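Metalloprotease stcE (Escherichia coli, PDB 4DNY) is a secreted zinc metalloprotease and mucinase that probably cleaves O-linked glycoproteins, contributing to adhesion and immune evasion in enterohemorrhagic E. coli infection. Local coordinates at residues A[20-34]-A[51-65]. Sequence-based numbering, arbitrary orientation.
Sequences PHNGTKKIINTVAEV and NNALVEIHTANGRWV
Lys-25 reaches obliquely across to Glu-56 on one face of a parallel strand pair, its NZ 2.9 Å from Glu-56 OE1 in a salt bridge whose hydrogen bond is weak. An all-extended chain, with CG anti to the backbone N (chi1 -178°), carries the ammonium that far. Arg-82 of the next strand pairs with the same OE1. The other oxygen, OE2, takes His-58 NE2 at 2.6 Å through its anti lone pair, nearly in the ring plane, which fixes the imidazole's rotation; Ile-27 CG2 covers one ring face off-centre. On the reverse face Ile-28 CD1 meets Val-55 CG1 at 3.7 Å, and Ile-28 lies side by side with Ile-57. Beyond strand 25-28, the Arg-63 guanidinium is sandwiched between Asn-29 O, 3.1 Å above its plane, and Ala-60 CB; NH2 bonds to His-58 O (2.9 Å), which lies in the guanidinium plane, although the donor stands above that carbonyl's plane. The Val-34 side chain crosses that of Arg-63 at about a right angle, CG2 resting on CG and CD. Ile-28 bonds through N to Glu-56 O and through O to His-58 N, and N-to-C directions differ by 19°: parallel strands joined by a right-handed, helix-containing beta-alpha-beta crossover.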
loop_
_atom_site.group_PDB
_atom_site.type_symbol
_atom_site.label_atom_id
_atom_site.label_comp_id
_atom_site.label_asym_id
_atom_site.label_seq_id
_atom_site.Cartn_x
_atom_site.Cartn_y
_atom_site.Cartn_z
ATOM N N PRO A 20 -1.198 -11.742 -6.788
ATOM C CA PRO A 20 -1.793 -12.020 -5.478
ATOM C C PRO A 20 -2.136 -13.463 -5.313
ATOM O O PRO A 20 -2.360 -14.141 -6.285
ATOM C CB PRO A 20 -3.059 -11.146 -5.436
ATOM C CG PRO A 20 -3.120 -10.466 -6.665
ATOM C CD PRO A 20 -1.994 -10.798 -7.595
ATOM N N HIS A 21 -2.121 -13.924 -4.059
ATOM C CA HIS A 21 -2.370 -15.324 -3.720
ATOM C C HIS A 21 -3.724 -15.773 -4.257
ATOM O O HIS A 21 -3.930 -16.922 -4.619
ATOM C CB HIS A 21 -2.264 -15.515 -2.174
ATOM C CG HIS A 21 -2.690 -16.880 -1.702
ATOM N ND1 HIS A 21 -1.887 -18.010 -1.793
ATOM C CD2 HIS A 21 -3.866 -17.302 -1.160
ATOM C CE1 HIS A 21 -2.559 -19.067 -1.331
ATOM N NE2 HIS A 21 -3.769 -18.663 -0.953
ATOM N N ASN A 22 -4.700 -14.886 -4.221
ATOM C CA ASN A 22 -6.051 -15.151 -4.724
ATOM C C ASN A 22 -6.746 -13.844 -5.059
ATOM O O ASN A 22 -6.108 -12.819 -4.986
ATOM C CB ASN A 22 -6.855 -16.026 -3.763
ATOM C CG ASN A 22 -7.086 -15.388 -2.408
ATOM O OD1 ASN A 22 -7.170 -14.212 -2.269
ATOM N ND2 ASN A 22 -7.194 -16.224 -1.395
ATOM N N GLY A 23 -8.040 -13.918 -5.407
ATOM C CA GLY A 23 -8.832 -12.746 -5.762
ATOM C C GLY A 23 -9.473 -11.955 -4.664
ATOM O O GLY A 23 -10.412 -11.183 -4.919
ATOM N N THR A 24 -9.115 -12.205 -3.426
ATOM C CA THR A 24 -9.643 -11.377 -2.326
ATOM C C THR A 24 -8.927 -10.035 -2.335
ATOM O O THR A 24 -7.694 -9.960 -2.110
ATOM C CB THR A 24 -9.533 -12.105 -0.946
ATOM O OG1 THR A 24 -8.179 -12.437 -0.645
ATOM C CG2 THR A 24 -10.398 -13.400 -0.977
ATOM N N LYS A 25 -9.644 -8.977 -2.690
ATOM C CA LYS A 25 -9.039 -7.681 -2.893
ATOM C C LYS A 25 -9.824 -6.662 -2.157
ATOM O O LYS A 25 -11.033 -6.521 -2.352
ATOM C CB LYS A 25 -9.112 -7.339 -4.377
ATOM C CG LYS A 25 -8.462 -6.016 -4.724
ATOM C CD LYS A 25 -8.822 -5.678 -6.116
ATOM C CE LYS A 25 -8.069 -4.558 -6.654
ATOM N NZ LYS A 25 -8.311 -4.379 -8.097
ATOM N N LYS A 26 -9.179 -5.872 -1.310
ATOM C CA LYS A 26 -9.781 -4.725 -0.627
ATOM C C LYS A 26 -9.404 -3.467 -1.290
ATOM O O LYS A 26 -8.254 -3.153 -1.415
ATOM C CB LYS A 26 -9.309 -4.698 0.824
ATOM C CG LYS A 26 -9.587 -3.390 1.533
ATOM C CD LYS A 26 -11.073 -3.137 1.852
ATOM C CE LYS A 26 -11.269 -1.737 2.483
ATOM N NZ LYS A 26 -12.674 -1.453 2.909
ATOM N N ILE A 27 -10.412 -2.671 -1.674
ATOM C CA ILE A 27 -10.135 -1.336 -2.226
ATOM C C ILE A 27 -10.374 -0.292 -1.157
ATOM O O ILE A 27 -11.384 -0.305 -0.491
ATOM C CB ILE A 27 -11.067 -1.020 -3.434
ATOM C CG1 ILE A 27 -10.716 -1.912 -4.600
ATOM C CG2 ILE A 27 -10.980 0.432 -3.851
ATOM C CD1 ILE A 27 -11.215 -3.257 -4.414
ATOM N N ILE A 28 -9.426 0.643 -0.997
ATOM C CA ILE A 28 -9.568 1.758 -0.088
ATOM C C ILE A 28 -9.699 2.936 -0.940
ATOM O O ILE A 28 -8.791 3.307 -1.627
ATOM C CB ILE A 28 -8.296 1.852 0.865
ATOM C CG1 ILE A 28 -8.287 0.666 1.809
ATOM C CG2 ILE A 28 -8.249 3.249 1.567
ATOM C CD1 ILE A 28 -7.072 0.557 2.697
ATOM N N ASN A 29 -10.880 3.549 -0.996
ATOM C CA ASN A 29 -11.168 4.651 -1.927
ATOM C C ASN A 29 -12.170 5.640 -1.380
ATOM O O ASN A 29 -12.842 6.323 -2.165
ATOM C CB ASN A 29 -11.656 4.120 -3.280
ATOM C CG ASN A 29 -13.017 3.439 -3.194
ATOM O OD1 ASN A 29 -13.495 3.157 -2.115
ATOM N ND2 ASN A 29 -13.633 3.140 -4.346
ATOM N N THR A 30 -12.230 5.744 -0.058
ATOM C CA THR A 30 -13.116 6.749 0.569
ATOM C C THR A 30 -12.300 7.584 1.524
ATOM O O THR A 30 -11.217 7.166 1.946
ATOM C CB THR A 30 -14.248 6.045 1.370
ATOM O OG1 THR A 30 -13.646 5.185 2.340
ATOM C CG2 THR A 30 -15.160 5.273 0.440
ATOM N N VAL A 31 -12.829 8.768 1.893
ATOM C CA VAL A 31 -12.075 9.720 2.731
ATOM C C VAL A 31 -11.719 9.132 4.081
ATOM O O VAL A 31 -10.561 9.193 4.506
ATOM C CB VAL A 31 -12.806 11.058 2.882
ATOM C CG1 VAL A 31 -11.999 11.947 3.874
ATOM C CG2 VAL A 31 -12.955 11.728 1.523
ATOM N N ALA A 32 -12.705 8.527 4.751
ATOM C CA ALA A 32 -12.510 8.008 6.126
ATOM C C ALA A 32 -11.423 6.940 6.117
ATOM O O ALA A 32 -10.603 6.877 7.046
ATOM C CB ALA A 32 -13.782 7.444 6.676
ATOM N N GLU A 33 -11.393 6.091 5.097
ATOM C CA GLU A 33 -10.373 5.006 5.060
ATOM C C GLU A 33 -9.000 5.537 4.679
ATOM O O GLU A 33 -7.981 5.089 5.229
ATOM C CB GLU A 33 -10.809 3.858 4.137
ATOM C CG GLU A 33 -11.994 3.044 4.753
ATOM C CD GLU A 33 -12.062 1.574 4.272
ATOM O OE1 GLU A 33 -11.838 1.294 3.063
ATOM O OE2 GLU A 33 -12.344 0.684 5.126
ATOM N N VAL A 34 -8.946 6.470 3.754
ATOM C CA VAL A 34 -7.674 7.077 3.385
ATOM C C VAL A 34 -7.050 7.806 4.574
ATOM O O VAL A 34 -5.830 7.769 4.777
ATOM C CB VAL A 34 -7.794 7.948 2.123
ATOM C CG1 VAL A 34 -6.546 8.825 1.901
ATOM C CG2 VAL A 34 -8.031 7.037 0.919
ATOM N N ASN A 51 -7.704 -10.627 5.873
ATOM C CA ASN A 51 -8.736 -11.345 5.078
ATOM C C ASN A 51 -8.672 -11.140 3.563
ATOM O O ASN A 51 -9.563 -11.604 2.825
ATOM C CB ASN A 51 -10.133 -10.997 5.597
ATOM C CG ASN A 51 -10.345 -11.473 7.022
ATOM O OD1 ASN A 51 -10.635 -10.653 7.887
ATOM N ND2 ASN A 51 -10.156 -12.782 7.279
ATOM N N ASN A 52 -7.625 -10.441 3.097
ATOM C CA ASN A 52 -7.417 -10.166 1.682
ATOM C C ASN A 52 -5.992 -10.395 1.256
ATOM O O ASN A 52 -5.073 -10.065 2.007
ATOM C CB ASN A 52 -7.774 -8.704 1.376
ATOM C CG ASN A 52 -9.270 -8.433 1.553
ATOM O OD1 ASN A 52 -10.044 -8.709 0.650
ATOM N ND2 ASN A 52 -9.673 -7.902 2.705
ATOM N N ALA A 53 -5.830 -10.877 0.031
ATOM C CA ALA A 53 -4.510 -11.078 -0.588
ATOM C C ALA A 53 -3.875 -9.787 -1.043
ATOM O O ALA A 53 -2.653 -9.660 -1.129
ATOM C CB ALA A 53 -4.655 -11.983 -1.805
ATOM N N LEU A 54 -4.702 -8.809 -1.370
ATOM C CA LEU A 54 -4.266 -7.507 -1.877
ATOM C C LEU A 54 -5.119 -6.387 -1.358
ATOM O O LEU A 54 -6.377 -6.494 -1.313
ATOM C CB LEU A 54 -4.253 -7.553 -3.403
ATOM C CG LEU A 54 -3.553 -6.302 -4.085
ATOM C CD1 LEU A 54 -2.765 -6.732 -5.303
ATOM C CD2 LEU A 54 -4.624 -5.357 -4.371
ATOM N N VAL A 55 -4.464 -5.279 -0.982
ATOM C CA VAL A 55 -5.156 -4.010 -0.673
ATOM C C VAL A 55 -4.767 -3.044 -1.766
ATOM O O VAL A 55 -3.555 -2.887 -2.057
ATOM C CB VAL A 55 -4.765 -3.460 0.689
ATOM C CG1 VAL A 55 -5.181 -1.977 0.845
ATOM C CG2 VAL A 55 -5.380 -4.319 1.852
ATOM N N GLU A 56 -5.740 -2.353 -2.359
ATOM C CA GLU A 56 -5.498 -1.385 -3.444
ATOM C C GLU A 56 -6.043 -0.033 -2.957
ATOM O O GLU A 56 -7.252 0.083 -2.694
ATOM C CB GLU A 56 -6.182 -1.815 -4.744
ATOM C CG GLU A 56 -5.993 -0.782 -5.846
ATOM C CD GLU A 56 -6.377 -1.304 -7.244
ATOM O OE1 GLU A 56 -6.128 -2.473 -7.571
ATOM O OE2 GLU A 56 -6.899 -0.534 -8.000
ATOM N N ILE A 57 -5.151 0.935 -2.848
ATOM C CA ILE A 57 -5.468 2.246 -2.312
ATOM C C ILE A 57 -5.543 3.247 -3.414
ATOM O O ILE A 57 -4.631 3.355 -4.246
ATOM C CB ILE A 57 -4.366 2.658 -1.321
ATOM C CG1 ILE A 57 -4.412 1.764 -0.091
ATOM C CG2 ILE A 57 -4.461 4.190 -0.934
ATOM C CD1 ILE A 57 -3.106 1.805 0.790
ATOM N N HIS A 58 -6.668 3.960 -3.461
ATOM C CA HIS A 58 -6.877 5.023 -4.477
ATOM C C HIS A 58 -6.939 6.361 -3.777
ATOM O O HIS A 58 -7.922 6.664 -3.097
ATOM C CB HIS A 58 -8.205 4.818 -5.172
ATOM C CG HIS A 58 -8.260 3.615 -6.041
ATOM N ND1 HIS A 58 -9.452 3.194 -6.616
ATOM C CD2 HIS A 58 -7.344 2.643 -6.289
ATOM C CE1 HIS A 58 -9.190 2.093 -7.314
ATOM N NE2 HIS A 58 -7.926 1.723 -7.125
ATOM N N THR A 59 -5.868 7.174 -3.895
ATOM C CA THR A 59 -5.916 8.558 -3.431
ATOM C C THR A 59 -6.464 9.423 -4.569
ATOM O O THR A 59 -6.285 9.078 -5.761
ATOM C CB THR A 59 -4.566 9.031 -2.969
ATOM O OG1 THR A 59 -3.608 8.733 -3.972
ATOM C CG2 THR A 59 -4.154 8.371 -1.606
ATOM N N ALA A 60 -7.095 10.521 -4.231
ATOM C CA ALA A 60 -7.691 11.415 -5.229
ATOM C C ALA A 60 -7.750 12.791 -4.663
ATOM O O ALA A 60 -7.498 12.999 -3.469
ATOM C CB ALA A 60 -9.119 10.894 -5.611
ATOM N N ASN A 61 -8.097 13.787 -5.517
ATOM C CA ASN A 61 -8.335 15.116 -5.002
ATOM C C ASN A 61 -9.480 15.059 -3.964
ATOM O O ASN A 61 -10.511 14.426 -4.177
ATOM C CB ASN A 61 -8.647 16.060 -6.135
ATOM C CG ASN A 61 -7.432 16.382 -7.014
ATOM O OD1 ASN A 61 -6.286 16.298 -6.523
ATOM N ND2 ASN A 61 -7.673 16.760 -8.257
ATOM N N GLY A 62 -9.201 15.654 -2.809
ATOM C CA GLY A 62 -10.142 15.631 -1.701
ATOM C C GLY A 62 -10.083 14.359 -0.874
ATOM O O GLY A 62 -10.917 14.190 0.037
ATOM N N ARG A 63 -9.175 13.467 -1.217
ATOM C CA ARG A 63 -9.107 12.134 -0.604
ATOM C C ARG A 63 -7.671 11.675 -0.570
ATOM O O ARG A 63 -7.271 10.754 -1.309
ATOM C CB ARG A 63 -9.966 11.180 -1.425
ATOM C CG ARG A 63 -10.172 9.814 -0.771
ATOM C CD ARG A 63 -10.207 8.700 -1.816
ATOM N NE ARG A 63 -11.230 8.954 -2.811
ATOM C CZ ARG A 63 -11.296 8.385 -4.007
ATOM N NH1 ARG A 63 -12.296 8.683 -4.817
ATOM N NH2 ARG A 63 -10.388 7.517 -4.416
ATOM N N TRP A 64 -6.894 12.339 0.281
ATOM C CA TRP A 64 -5.423 12.286 0.270
ATOM C C TRP A 64 -4.851 12.419 1.648
ATOM O O TRP A 64 -5.444 13.084 2.494
ATOM C CB TRP A 64 -4.889 13.418 -0.627
ATOM C CG TRP A 64 -3.457 13.786 -0.532
ATOM C CD1 TRP A 64 -2.412 13.258 -1.282
ATOM C CD2 TRP A 64 -2.864 14.744 0.371
ATOM N NE1 TRP A 64 -1.219 13.810 -0.852
ATOM C CE2 TRP A 64 -1.469 14.752 0.122
ATOM C CE3 TRP A 64 -3.385 15.585 1.349
ATOM C CZ2 TRP A 64 -0.615 15.551 0.801
ATOM C CZ3 TRP A 64 -2.530 16.392 2.052
ATOM C CH2 TRP A 64 -1.151 16.389 1.791
ATOM N N VAL A 65 -3.736 11.749 1.897
ATOM C CA VAL A 65 -2.902 12.083 3.025
ATOM C C VAL A 65 -1.464 12.133 2.583
ATOM O O VAL A 65 -1.120 11.490 1.586
ATOM C CB VAL A 65 -2.959 11.000 4.157
ATOM C CG1 VAL A 65 -4.334 11.131 4.875
ATOM C CG2 VAL A 65 -2.675 9.581 3.617
HETATM O O HOH W 1 -1.126 -11.770 -2.178
HETATM O O HOH W 2 -7.759 -1.822 -10.188
HETATM O O HOH W 3 -11.988 4.245 -6.733
#